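Local coordinates for protein hypothetic aldehyde deformylating oxygenase (Sulfolobus tokodaii, PDB 5V4T) that probably acts as an iron-dependent oxidoreductase of the ferritin-like diiron class, with aldehyde deformylating oxygenase activity, at residues F61-E66 with K139-D144; I83-G88 with F170-Q175; N101-F106 with L153-D158; A115-K120 with Q192-L197. All blocks are in the same frame, centred on the assembly; numbering follows the deposited sequence.

Contact 1: residues F61-E66 with K139-D144; sequences FDFFNE and KRIIED
The tip of Ile141 is pushed into the notch between the rings of Phe63 and Phe64, and this one methyl makes the whole contact. Its CD1 lies 3.7 Å from Phe64 CE2 and 3.9 Å from Phe63 CD2, meeting both rings obliquely. The two rings are fitted to each other as well: Phe63 turns an edge to Phe64, placing its CD2 3.8 Å above the Phe64 ring plane and over the ring centre. Ile141 spans the gap because its CG1 lies opposite the carbonyl carbon and CD1 continues the chain outward (chi2 171°), so a single extended branch bridges backbones whose nearest CA atoms, those of Phe63 and Ile141, are 9.5 Å apart. Around this small knot the interface is loose. Only 88 Å² is buried between the segments, and Lys139, Arg140 and Glu143 face solvent, Arg140 being paired through NE with Glu136 of its own helix. On the next turn Asp144 OD2 is hydrogen-bonded to His60 NE2 of helix 49-67, while OD1 forms a salt bridge with Arg147 of its own helix. The apolar plug lies beside the metal: the Ile141 side chain is about 4 Å from that of Glu145 and about 6 Å from the iron. Helices 49-67 and 132-155, which supply the iron ligands Glu57, Glu145 and His148, pack here as in the four-helix bundle of ferritin-like diiron proteins.

Contact 2: residues I83-G88 with F170-Q175; sequences IKLFDG and FPLAVQ
No flat group takes part where Leu172 meets Lys84 and Leu85, for the aromatic rings of both segments are turned to other neighbours. Phe86 meets the ring of Tyr82 with the planes at about 45°, and Phe170 packs on Met198, Glu199 and Lys202 of helix 191-211. Aliphatic groups thus make the join. The Leu172 side chain forks over helix 80-93 with one methyl for each partner. CD2 settles against the backbone of Leu85, 3.8 Å from its CA and 3.9 Å from its N, and also reaches Leu85 CB at 4.0 Å. The other branch, CD1, crosses the outstretched chain of Lys84 at CD, 4.1 Å away. With CG trans to the backbone N (chi1 -174°), Leu172 sends both methyls to helix 80-93; the CA atoms of Leu85 and Leu172 are 7.2 Å apart. Past this point the Leu85 side chain turns to Thr110 and Leu114 of helix 98-128. The exposed Lys84 adds a single methylene, CD, at the margin of the partly exposed Leu172, while Leu85 is the buried partner. With neither charge nor hydrogen bond joining the two segments, their cohesion comes from dispersion and the exclusion of water.

Contact 3: residues N101-F106 with L153-D158; sequences NIATRF and LSLIED
Ala103 and Leu155 bring their backbones within 6.3 Å, measured between CA atoms. Segment 101-106 widens into a pi-type turn at 103-106. In the partner segment the helical conformation of Leu153 gives way to an extended Ile156 (psi 129°), and the chain turns until Asp158 takes the N-cap position of the following helix, its side chain capping a backbone N there. The small Ala103 allows the near approach. Its CB is 3.9 Å from Leu155 CB and 4.0 Å from Ile156 CG1, so one methyl is held between the root of one side chain and the first branch of the next. Ile156 bends in from a CB that does not aim at the helix: CG1 is swung to the far side from the carbonyl carbon (chi1 -68°), which lays that branch beside the alanine. Leu155 goes on past Ala103, with CD1 4.2 Å from the alanine CB, to rest on His107. The turn itself is tied down by Glu100, whose OE2 accepts hydrogen bonds from the backbone N of both Glu157 and Asp158. The contact thus closes one end of the bundle, where helix 98-128 meets the junction of helices 132-155 and 159-179; Ile156 also packs on Ala162 of helix 159-179 and on Ile209 of helix 191-211.

Contact 4: residues A115-K120 with Q192-L197; sequences ATVGLK and QELVNL
Leu197 reaches across from helix 191-211 to Val117 and Lys120, and its atoms engage in order. From CB, which starts out toward helix 98-128, the chain continues with CG pointing away from the backbone N (chi1 168°). CG comes to 4.2 Å from Val117 CG2, and CD2 makes the closest contacts of this side chain, 3.9 Å from that same CG2 and 3.7 Å from Lys120 CD. The CD2 methyl is thus wedged between a valine branch and a lysine methylene one turn apart. Val117 and Leu197 lie alongside each other, pointing opposite ways, whereas Lys120 runs across the leucine. The other valine methyl is used too: Val117 CG1 lies 4.0 Å from Leu194 CD2, so its two branches touch leucines in successive turns. Lys120 contributes only carbon to the interface; bent at its last torsion (chi4 70°), it carries NZ to a salt bridge with Glu124. On the outer surface of the partner helix, Gln192 NE2 donates to Asn196 OD1 at 2.9 Å, from above the carbonyl plane. The axes of the two short segments approach to 10.6 Å at 135°, midway between perpendicular and antiparallel. Here helix 191-211 covers one flank of helix 98-128, where Val117 also packs on Met198 and Leu201, while Leu119 on another flank faces helix 132-155 and Phe23 of helix 10-23.

How the contacts relate
All four contacts are apolar; three join helix to helix, and contact 3 also draws in the turn after helix 132-155. They differ in depth, though. Contact 1 is buried beside the iron and alone uses aromatic rings; the other three are partly buried, with lysine methylenes bordering contacts 2 and 4 and a small alanine setting the close spacing in contact 3. Helix 132-155 serves contacts 1 and 3, and helix 98-128 contacts 3 and 4. Contacts 1 and 4 touch where Leu119 CD2 lies 3.8 Å from Ile141 CG2. Contacts 2 and 4 meet through Val174 and Val195, whereas contacts 2 and 3 are joined by a weak hydrogen bond from Arg105 NH1 to Leu85 O.

Contact 1: residues F61-E66 with K139-D144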
loop_
_atom_site.group_PDB
_atom_site.type_symbol
_atom_site.label_atom_id
_atom_site.label_comp_id
_atom_site.label_asym_id
_atom_site.label_seq_id
_atom_site.Cartn_x
_atom_site.Cartn_y
_atom_site.Cartn_z
ATOM N N PHE A 61 -1.163 -1.665 10.532
ATOM C CA PHE A 61 -0.727 -0.428 11.205
ATOM C C PHE A 61 -0.072 -0.745 12.482
ATOM O O PHE A 61 1.007 -0.191 12.803
ATOM C CB PHE A 61 -1.928 0.437 11.546
ATOM C CG PHE A 61 -2.382 1.327 10.455
ATOM C CD1 PHE A 61 -1.946 1.202 9.124
ATOM C CD2 PHE A 61 -3.356 2.266 10.764
ATOM C CE1 PHE A 61 -2.429 2.032 8.143
ATOM C CE2 PHE A 61 -3.842 3.104 9.783
ATOM C CZ PHE A 61 -3.381 2.984 8.471
ATOM N N ASP A 62 -0.668 -1.643 13.233
ATOM C CA ASP A 62 -0.113 -1.989 14.552
ATOM C C ASP A 62 1.261 -2.654 14.425
ATOM O O ASP A 62 2.117 -2.441 15.251
ATOM C CB ASP A 62 -1.056 -2.829 15.369
ATOM C CG ASP A 62 -2.302 -2.033 15.808
ATOM O OD1 ASP A 62 -2.256 -0.780 15.774
ATOM O OD2 ASP A 62 -3.340 -2.653 16.080
ATOM N N PHE A 63 1.465 -3.495 13.427
ATOM C CA PHE A 63 2.776 -4.103 13.174
ATOM C C PHE A 63 3.858 -3.015 12.972
ATOM O O PHE A 63 4.961 -3.080 13.551
ATOM C CB PHE A 63 2.673 -5.062 12.000
ATOM C CG PHE A 63 3.990 -5.416 11.411
ATOM C CD1 PHE A 63 4.825 -6.343 12.033
ATOM C CD2 PHE A 63 4.426 -4.760 10.284
ATOM C CE1 PHE A 63 6.085 -6.602 11.535
ATOM C CE2 PHE A 63 5.668 -5.036 9.742
ATOM C CZ PHE A 63 6.506 -5.948 10.408
ATOM N N PHE A 64 3.566 -2.035 12.132
ATOM C CA PHE A 64 4.579 -1.014 11.845
ATOM C C PHE A 64 4.786 -0.139 13.077
ATOM O O PHE A 64 5.908 0.209 13.381
ATOM C CB PHE A 64 4.207 -0.178 10.628
ATOM C CG PHE A 64 4.364 -0.912 9.341
ATOM C CD1 PHE A 64 5.646 -1.208 8.824
ATOM C CD2 PHE A 64 3.237 -1.420 8.664
ATOM C CE1 PHE A 64 5.783 -1.892 7.605
ATOM C CE2 PHE A 64 3.411 -2.091 7.483
ATOM C CZ PHE A 64 4.660 -2.363 6.977
ATOM N N ASN A 65 3.715 0.185 13.764
ATOM C CA ASN A 65 3.862 1.079 14.934
ATOM C C ASN A 65 4.675 0.400 15.996
ATOM O O ASN A 65 5.551 1.006 16.568
ATOM C CB ASN A 65 2.462 1.468 15.393
ATOM C CG ASN A 65 2.464 2.350 16.618
ATOM O OD1 ASN A 65 3.008 3.433 16.611
ATOM N ND2 ASN A 65 1.880 1.864 17.670
ATOM N N GLU A 66 4.438 -0.875 16.233
ATOM C CA GLU A 66 5.210 -1.620 17.212
ATOM C C GLU A 66 6.644 -1.837 16.798
ATOM O O GLU A 66 7.565 -1.695 17.590
ATOM C CB GLU A 66 4.578 -2.982 17.483
ATOM C CG GLU A 66 3.235 -2.880 18.219
ATOM C CD GLU A 66 3.328 -2.119 19.558
ATOM O OE1 GLU A 66 4.389 -2.204 20.262
ATOM O OE2 GLU A 66 2.328 -1.430 19.908
ATOM N N LYS A 139 5.874 -10.814 5.108
ATOM C CA LYS A 139 5.283 -12.000 4.448
ATOM C C LYS A 139 3.825 -12.135 4.833
ATOM O O LYS A 139 3.004 -12.511 3.964
ATOM C CB LYS A 139 6.095 -13.235 4.772
ATOM C CG LYS A 139 7.396 -13.229 4.022
ATOM C CD LYS A 139 8.456 -14.141 4.559
ATOM C CE LYS A 139 8.010 -15.519 4.751
ATOM N NZ LYS A 139 9.170 -16.379 5.227
ATOM N N ARG A 140 3.485 -11.847 6.098
ATOM C CA ARG A 140 2.113 -11.923 6.553
ATOM C C ARG A 140 1.237 -10.882 5.879
ATOM O O ARG A 140 0.117 -11.193 5.428
ATOM C CB ARG A 140 2.008 -11.816 8.074
ATOM C CG ARG A 140 2.611 -13.020 8.811
ATOM C CD ARG A 140 2.758 -12.846 10.290
ATOM N NE ARG A 140 3.263 -14.069 10.873
ATOM C CZ ARG A 140 3.669 -14.194 12.143
ATOM N NH1 ARG A 140 3.736 -13.119 12.908
ATOM N NH2 ARG A 140 4.062 -15.374 12.589
ATOM N N ILE A 141 1.756 -9.684 5.716
ATOM C CA ILE A 141 1.012 -8.648 5.036
ATOM C C ILE A 141 0.820 -9.014 3.570
ATOM O O ILE A 141 -0.255 -8.851 3.021
ATOM C CB ILE A 141 1.707 -7.288 5.196
ATOM C CG1 ILE A 141 1.694 -6.865 6.655
ATOM C CG2 ILE A 141 1.020 -6.241 4.316
ATOM C CD1 ILE A 141 2.554 -5.623 6.947
ATOM N N ILE A 142 1.845 -9.548 2.942
ATOM C CA ILE A 142 1.720 -9.997 1.524
ATOM C C ILE A 142 0.589 -10.986 1.402
ATOM O O ILE A 142 -0.254 -10.857 0.478
ATOM C CB ILE A 142 3.049 -10.549 0.971
ATOM C CG1 ILE A 142 4.038 -9.428 0.824
ATOM C CG2 ILE A 142 2.879 -11.306 -0.301
ATOM C CD1 ILE A 142 5.467 -9.861 0.605
ATOM N N GLU A 143 0.536 -11.976 2.294
ATOM C CA GLU A 143 -0.562 -12.941 2.244
ATOM C C GLU A 143 -1.921 -12.302 2.379
ATOM O O GLU A 143 -2.856 -12.634 1.618
ATOM C CB GLU A 143 -0.343 -14.017 3.279
ATOM C CG GLU A 143 -1.297 -15.177 3.231
ATOM C CD GLU A 143 -0.898 -16.254 4.267
ATOM O OE1 GLU A 143 -0.243 -15.936 5.290
ATOM O OE2 GLU A 143 -1.259 -17.412 4.037
ATOM N N ASP A 144 -2.038 -11.404 3.367
ATOM C CA ASP A 144 -3.275 -10.692 3.583
ATOM C C ASP A 144 -3.642 -9.904 2.341
ATOM O O ASP A 144 -4.805 -9.904 1.928
ATOM C CB ASP A 144 -3.179 -9.723 4.736
ATOM C CG ASP A 144 -3.175 -10.381 6.117
ATOM O OD1 ASP A 144 -3.279 -11.623 6.280
ATOM O OD2 ASP A 144 -2.969 -9.573 7.084
#

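Contact 2: residues I83-G88 with F170-Q175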
loop_
_atom_site.group_PDB
_atom_site.type_symbol
_atom_site.label_atom_id
_atom_site.label_comp_id
_atom_site.label_asym_id
_atom_site.label_seq_id
_atom_site.Cartn_x
_atom_site.Cartn_y
_atom_site.Cartn_z
ATOM N N ILE A 83 0.186 11.875 -0.905
ATOM C CA ILE A 83 -0.834 12.671 -0.234
ATOM C C ILE A 83 -2.107 12.845 -1.101
ATOM O O ILE A 83 -3.234 12.703 -0.612
ATOM C CB ILE A 83 -0.206 14.030 0.237
ATOM C CG1 ILE A 83 0.851 13.771 1.289
ATOM C CG2 ILE A 83 -1.282 14.939 0.751
ATOM C CD1 ILE A 83 1.817 14.906 1.542
ATOM N N LYS A 84 -1.923 13.083 -2.404
ATOM C CA LYS A 84 -3.021 13.157 -3.358
ATOM C C LYS A 84 -3.807 11.844 -3.437
ATOM O O LYS A 84 -5.025 11.823 -3.531
ATOM C CB LYS A 84 -2.467 13.523 -4.714
ATOM C CG LYS A 84 -3.544 13.844 -5.709
ATOM C CD LYS A 84 -2.970 14.584 -6.899
ATOM C CE LYS A 84 -4.137 15.179 -7.670
ATOM N NZ LYS A 84 -3.725 15.507 -9.050
ATOM N N LEU A 85 -3.097 10.719 -3.426
ATOM C CA LEU A 85 -3.779 9.457 -3.532
ATOM C C LEU A 85 -4.761 9.281 -2.422
ATOM O O LEU A 85 -5.896 8.920 -2.638
ATOM C CB LEU A 85 -2.737 8.293 -3.559
ATOM C CG LEU A 85 -3.317 6.870 -3.579
ATOM C CD1 LEU A 85 -3.961 6.580 -4.881
ATOM C CD2 LEU A 85 -2.176 5.885 -3.349
ATOM N N PHE A 86 -4.340 9.543 -1.199
ATOM C CA PHE A 86 -5.183 9.325 -0.058
ATOM C C PHE A 86 -6.224 10.421 0.117
ATOM O O PHE A 86 -7.303 10.094 0.568
ATOM C CB PHE A 86 -4.381 8.979 1.178
ATOM C CG PHE A 86 -3.913 7.533 1.169
ATOM C CD1 PHE A 86 -4.781 6.539 1.485
ATOM C CD2 PHE A 86 -2.660 7.202 0.749
ATOM C CE1 PHE A 86 -4.408 5.209 1.462
ATOM C CE2 PHE A 86 -2.268 5.861 0.690
ATOM C CZ PHE A 86 -3.167 4.875 1.019
ATOM N N ASP A 87 -5.924 11.655 -0.289
ATOM C CA ASP A 87 -6.993 12.706 -0.300
ATOM C C ASP A 87 -8.135 12.239 -1.213
ATOM O O ASP A 87 -9.315 12.350 -0.896
ATOM C CB ASP A 87 -6.448 14.041 -0.804
ATOM C CG ASP A 87 -5.570 14.763 0.235
ATOM O OD1 ASP A 87 -5.434 14.334 1.427
ATOM O OD2 ASP A 87 -4.999 15.820 -0.170
ATOM N N GLY A 88 -7.756 11.690 -2.356
ATOM C CA GLY A 88 -8.683 11.121 -3.251
ATOM C C GLY A 88 -9.509 9.985 -2.671
ATOM O O GLY A 88 -10.684 9.795 -3.039
ATOM N N PHE A 170 -3.424 5.048 -12.507
ATOM C CA PHE A 170 -2.104 4.465 -12.568
ATOM C C PHE A 170 -0.971 5.530 -12.637
ATOM O O PHE A 170 0.047 5.350 -11.996
ATOM C CB PHE A 170 -2.025 3.498 -13.747
ATOM C CG PHE A 170 -0.701 2.806 -13.880
ATOM C CD1 PHE A 170 -0.379 1.749 -13.045
ATOM C CD2 PHE A 170 0.204 3.177 -14.864
ATOM C CE1 PHE A 170 0.867 1.132 -13.121
ATOM C CE2 PHE A 170 1.416 2.514 -14.966
ATOM C CZ PHE A 170 1.746 1.530 -14.076
ATOM N N PRO A 171 -1.128 6.612 -13.387
ATOM C CA PRO A 171 0.006 7.549 -13.457
ATOM C C PRO A 171 0.350 8.147 -12.115
ATOM O O PRO A 171 1.507 8.409 -11.862
ATOM C CB PRO A 171 -0.499 8.648 -14.421
ATOM C CG PRO A 171 -1.475 7.932 -15.288
ATOM C CD PRO A 171 -2.134 6.895 -14.406
ATOM N N LEU A 172 -0.634 8.333 -11.236
ATOM C CA LEU A 172 -0.368 8.840 -9.896
ATOM C C LEU A 172 0.472 7.838 -9.121
ATOM O O LEU A 172 1.435 8.190 -8.424
ATOM C CB LEU A 172 -1.700 9.161 -9.196
ATOM C CG LEU A 172 -1.605 9.832 -7.850
ATOM C CD1 LEU A 172 -0.968 11.199 -7.991
ATOM C CD2 LEU A 172 -2.954 9.946 -7.223
ATOM N N ALA A 173 0.138 6.565 -9.253
ATOM C CA ALA A 173 0.937 5.511 -8.660
ATOM C C ALA A 173 2.382 5.551 -9.110
ATOM O O ALA A 173 3.301 5.444 -8.285
ATOM C CB ALA A 173 0.334 4.131 -8.938
ATOM N N VAL A 174 2.587 5.714 -10.412
ATOM C CA VAL A 174 3.923 5.759 -10.938
ATOM C C VAL A 174 4.688 6.948 -10.311
ATOM O O VAL A 174 5.841 6.813 -9.979
ATOM C CB VAL A 174 3.939 5.788 -12.486
ATOM C CG1 VAL A 174 5.313 6.190 -12.999
ATOM C CG2 VAL A 174 3.514 4.449 -13.031
ATOM N N GLN A 175 4.038 8.087 -10.194
ATOM C CA GLN A 175 4.689 9.301 -9.624
ATOM C C GLN A 175 5.097 9.084 -8.205
ATOM O O GLN A 175 6.151 9.540 -7.784
ATOM C CB GLN A 175 3.820 10.550 -9.782
ATOM C CG GLN A 175 3.820 11.061 -11.232
ATOM C CD GLN A 175 5.237 11.120 -11.907
ATOM O OE1 GLN A 175 6.198 11.747 -11.403
ATOM N NE2 GLN A 175 5.366 10.434 -13.052
#

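Contact 3: residues N101-F106 with L153-D158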
loop_
_atom_site.group_PDB
_atom_site.type_symbol
_atom_site.label_atom_id
_atom_site.label_comp_id
_atom_site.label_asym_id
_atom_site.label_seq_id
_atom_site.Cartn_x
_atom_site.Cartn_y
_atom_site.Cartn_z
ATOM N N ASN A 101 -15.442 2.949 -6.755
ATOM C CA ASN A 101 -14.375 3.934 -6.638
ATOM C C ASN A 101 -13.277 3.529 -5.658
ATOM O O ASN A 101 -12.082 3.599 -5.969
ATOM C CB ASN A 101 -14.955 5.278 -6.264
ATOM C CG ASN A 101 -15.646 5.951 -7.454
ATOM O OD1 ASN A 101 -15.434 5.523 -8.606
ATOM N ND2 ASN A 101 -16.477 7.003 -7.200
ATOM N N ILE A 102 -13.696 3.037 -4.504
ATOM C CA ILE A 102 -12.742 2.474 -3.562
ATOM C C ILE A 102 -12.078 1.205 -4.092
ATOM O O ILE A 102 -10.864 1.019 -3.896
ATOM C CB ILE A 102 -13.384 2.197 -2.202
ATOM C CG1 ILE A 102 -13.842 3.492 -1.598
ATOM C CG2 ILE A 102 -12.367 1.620 -1.278
ATOM C CD1 ILE A 102 -15.005 3.308 -0.650
ATOM N N ALA A 103 -12.834 0.342 -4.728
ATOM C CA ALA A 103 -12.248 -0.905 -5.212
ATOM C C ALA A 103 -11.154 -0.658 -6.239
ATOM O O ALA A 103 -10.177 -1.399 -6.293
ATOM C CB ALA A 103 -13.298 -1.806 -5.778
ATOM N N THR A 104 -11.329 0.373 -7.077
ATOM C CA THR A 104 -10.280 0.704 -8.039
ATOM C C THR A 104 -9.125 1.510 -7.462
ATOM O O THR A 104 -7.938 1.196 -7.744
ATOM C CB THR A 104 -10.939 1.411 -9.243
ATOM O OG1 THR A 104 -11.774 2.474 -8.798
ATOM C CG2 THR A 104 -11.751 0.469 -9.956
ATOM N N ARG A 105 -9.404 2.559 -6.706
ATOM C CA ARG A 105 -8.331 3.365 -6.148
ATOM C C ARG A 105 -7.552 2.614 -5.087
ATOM O O ARG A 105 -6.296 2.649 -5.088
ATOM C CB ARG A 105 -8.830 4.685 -5.550
ATOM C CG ARG A 105 -7.727 5.506 -4.892
ATOM C CD ARG A 105 -8.229 6.761 -4.214
ATOM N NE ARG A 105 -8.755 7.697 -5.190
ATOM C CZ ARG A 105 -8.100 8.701 -5.774
ATOM N NH1 ARG A 105 -6.849 8.933 -5.540
ATOM N NH2 ARG A 105 -8.753 9.458 -6.696
ATOM N N PHE A 106 -8.287 1.912 -4.222
ATOM C CA PHE A 106 -7.626 1.253 -3.082
ATOM C C PHE A 106 -7.283 -0.179 -3.430
ATOM O O PHE A 106 -6.058 -0.508 -3.590
ATOM C CB PHE A 106 -8.473 1.294 -1.812
ATOM C CG PHE A 106 -7.686 0.852 -0.617
ATOM C CD1 PHE A 106 -6.679 1.660 -0.082
ATOM C CD2 PHE A 106 -7.932 -0.371 -0.039
ATOM C CE1 PHE A 106 -5.905 1.222 0.969
ATOM C CE2 PHE A 106 -7.163 -0.801 1.040
ATOM C CZ PHE A 106 -6.147 -0.007 1.534
ATOM N N LEU A 153 -11.737 -7.321 -6.307
ATOM C CA LEU A 153 -12.313 -7.795 -7.601
ATOM C C LEU A 153 -13.772 -8.106 -7.457
ATOM O O LEU A 153 -14.555 -7.840 -8.335
ATOM C CB LEU A 153 -11.549 -9.008 -8.151
ATOM C CG LEU A 153 -10.126 -8.814 -8.589
ATOM C CD1 LEU A 153 -9.542 -10.211 -8.864
ATOM C CD2 LEU A 153 -10.038 -7.933 -9.858
ATOM N N SER A 154 -14.172 -8.653 -6.316
ATOM C CA SER A 154 -15.525 -8.988 -6.086
ATOM C C SER A 154 -16.469 -7.804 -5.931
ATOM O O SER A 154 -17.682 -7.966 -6.164
ATOM C CB SER A 154 -15.613 -9.980 -4.849
ATOM O OG SER A 154 -15.746 -9.269 -3.675
ATOM N N LEU A 155 -15.979 -6.620 -5.607
ATOM C CA LEU A 155 -16.715 -5.402 -5.446
ATOM C C LEU A 155 -17.035 -4.728 -6.793
ATOM O O LEU A 155 -17.863 -3.810 -6.852
ATOM C CB LEU A 155 -15.972 -4.377 -4.597
ATOM C CG LEU A 155 -15.738 -4.797 -3.135
ATOM C CD1 LEU A 155 -14.883 -3.733 -2.428
ATOM C CD2 LEU A 155 -17.052 -5.087 -2.418
ATOM N N ILE A 156 -16.320 -5.141 -7.840
ATOM C CA ILE A 156 -16.496 -4.547 -9.174
ATOM C C ILE A 156 -17.584 -5.251 -9.954
ATOM O O ILE A 156 -17.525 -6.484 -10.178
ATOM C CB ILE A 156 -15.161 -4.604 -9.932
ATOM C CG1 ILE A 156 -14.204 -3.654 -9.240
ATOM C CG2 ILE A 156 -15.339 -4.184 -11.398
ATOM C CD1 ILE A 156 -12.742 -3.928 -9.545
ATOM N N GLU A 157 -18.502 -4.454 -10.469
ATOM C CA GLU A 157 -19.498 -4.953 -11.412
ATOM C C GLU A 157 -19.345 -4.356 -12.798
ATOM O O GLU A 157 -19.452 -5.069 -13.800
ATOM C CB GLU A 157 -20.910 -4.631 -10.935
ATOM C CG GLU A 157 -21.072 -4.601 -9.427
ATOM C CD GLU A 157 -21.336 -5.961 -8.833
ATOM O OE1 GLU A 157 -20.719 -6.952 -9.305
ATOM O OE2 GLU A 157 -22.171 -6.021 -7.886
ATOM N N ASP A 158 -19.202 -3.063 -12.837
ATOM C CA ASP A 158 -19.034 -2.369 -14.134
ATOM C C ASP A 158 -17.587 -2.455 -14.595
ATOM O O ASP A 158 -16.766 -1.627 -14.214
ATOM C CB ASP A 158 -19.446 -0.940 -13.968
ATOM C CG ASP A 158 -19.583 -0.147 -15.298
ATOM O OD1 ASP A 158 -18.964 -0.488 -16.313
ATOM O OD2 ASP A 158 -20.274 0.919 -15.246
#

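Contact 4: residues A115-K120 with Q192-L197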
loop_
_atom_site.group_PDB
_atom_site.type_symbol
_atom_site.label_atom_id
_atom_site.label_comp_id
_atom_site.label_asym_id
_atom_site.label_seq_id
_atom_site.Cartn_x
_atom_site.Cartn_y
_atom_site.Cartn_z
ATOM N N ALA A 115 1.283 -1.302 -3.282
ATOM C CA ALA A 115 1.670 -2.135 -2.117
ATOM C C ALA A 115 2.434 -3.346 -2.569
ATOM O O ALA A 115 3.375 -3.768 -1.887
ATOM C CB ALA A 115 0.480 -2.541 -1.261
ATOM N N THR A 116 2.049 -3.958 -3.705
ATOM C CA THR A 116 2.726 -5.098 -4.239
ATOM C C THR A 116 4.217 -4.813 -4.452
ATOM O O THR A 116 5.095 -5.588 -4.026
ATOM C CB THR A 116 2.049 -5.595 -5.562
ATOM O OG1 THR A 116 0.656 -5.858 -5.304
ATOM C CG2 THR A 116 2.759 -6.814 -6.079
ATOM N N VAL A 117 4.520 -3.633 -5.024
ATOM C CA VAL A 117 5.906 -3.208 -5.223
ATOM C C VAL A 117 6.640 -2.893 -3.903
ATOM O O VAL A 117 7.753 -3.381 -3.668
ATOM C CB VAL A 117 5.954 -2.025 -6.179
ATOM C CG1 VAL A 117 7.349 -1.429 -6.242
ATOM C CG2 VAL A 117 5.488 -2.503 -7.536
ATOM N N GLY A 118 5.973 -2.161 -3.029
ATOM C CA GLY A 118 6.586 -1.772 -1.775
ATOM C C GLY A 118 6.886 -2.977 -0.908
ATOM O O GLY A 118 7.963 -3.106 -0.293
ATOM N N LEU A 119 5.946 -3.909 -0.867
ATOM C CA LEU A 119 6.105 -5.122 -0.067
ATOM C C LEU A 119 7.198 -6.034 -0.648
ATOM O O LEU A 119 7.965 -6.669 0.083
ATOM C CB LEU A 119 4.789 -5.891 0.047
ATOM C CG LEU A 119 3.753 -5.188 0.901
ATOM C CD1 LEU A 119 2.367 -5.764 0.745
ATOM C CD2 LEU A 119 4.161 -5.218 2.356
ATOM N N LYS A 120 7.283 -6.117 -1.985
ATOM C CA LYS A 120 8.394 -6.844 -2.632
ATOM C C LYS A 120 9.720 -6.278 -2.166
ATOM O O LYS A 120 10.637 -7.034 -1.790
ATOM C CB LYS A 120 8.289 -6.706 -4.165
ATOM C CG LYS A 120 9.598 -7.014 -4.901
ATOM C CD LYS A 120 9.472 -6.574 -6.387
ATOM C CE LYS A 120 10.815 -6.488 -7.113
ATOM N NZ LYS A 120 11.290 -7.908 -7.266
ATOM N N GLN A 192 13.390 2.563 -13.019
ATOM C CA GLN A 192 12.816 2.023 -14.240
ATOM C C GLN A 192 12.299 0.589 -14.148
ATOM O O GLN A 192 11.187 0.264 -14.675
ATOM C CB GLN A 192 13.782 2.111 -15.443
ATOM C CG GLN A 192 13.094 1.762 -16.790
ATOM C CD GLN A 192 11.979 2.756 -17.134
ATOM O OE1 GLN A 192 12.261 3.940 -17.404
ATOM N NE2 GLN A 192 10.703 2.299 -17.149
ATOM N N GLU A 193 13.038 -0.306 -13.524
ATOM C CA GLU A 193 12.627 -1.717 -13.407
ATOM C C GLU A 193 11.376 -1.783 -12.522
ATOM O O GLU A 193 10.504 -2.549 -12.801
ATOM C CB GLU A 193 13.702 -2.697 -12.889
ATOM C CG GLU A 193 14.822 -2.919 -13.875
ATOM C CD GLU A 193 15.883 -3.919 -13.404
ATOM O OE1 GLU A 193 15.707 -4.556 -12.338
ATOM O OE2 GLU A 193 16.919 -4.050 -14.109
ATOM N N LEU A 194 11.317 -0.961 -11.504
ATOM C CA LEU A 194 10.108 -0.932 -10.644
ATOM C C LEU A 194 8.893 -0.437 -11.377
ATOM O O LEU A 194 7.822 -1.014 -11.243
ATOM C CB LEU A 194 10.372 -0.040 -9.419
ATOM C CG LEU A 194 11.333 -0.610 -8.439
ATOM C CD1 LEU A 194 11.553 0.412 -7.356
ATOM C CD2 LEU A 194 10.978 -1.967 -7.844
ATOM N N VAL A 195 9.020 0.629 -12.177
ATOM C CA VAL A 195 7.940 1.088 -13.013
ATOM C C VAL A 195 7.553 0.051 -14.070
ATOM O O VAL A 195 6.374 -0.162 -14.314
ATOM C CB VAL A 195 8.278 2.466 -13.680
ATOM C CG1 VAL A 195 7.229 2.877 -14.697
ATOM C CG2 VAL A 195 8.436 3.534 -12.574
ATOM N N ASN A 196 8.539 -0.664 -14.650
ATOM C CA ASN A 196 8.191 -1.777 -15.538
ATOM C C ASN A 196 7.354 -2.833 -14.850
ATOM O O ASN A 196 6.424 -3.347 -15.455
ATOM C CB ASN A 196 9.411 -2.436 -16.215
ATOM C CG ASN A 196 10.220 -1.464 -17.053
ATOM O OD1 ASN A 196 9.752 -0.404 -17.460
ATOM N ND2 ASN A 196 11.461 -1.810 -17.258
ATOM N N LEU A 197 7.712 -3.196 -13.624
ATOM C CA LEU A 197 6.902 -4.112 -12.851
ATOM C C LEU A 197 5.507 -3.558 -12.611
ATOM O O LEU A 197 4.534 -4.297 -12.774
ATOM C CB LEU A 197 7.610 -4.420 -11.530
ATOM C CG LEU A 197 6.713 -5.139 -10.537
ATOM C CD1 LEU A 197 6.273 -6.514 -11.002
ATOM C CD2 LEU A 197 7.539 -5.255 -9.303
#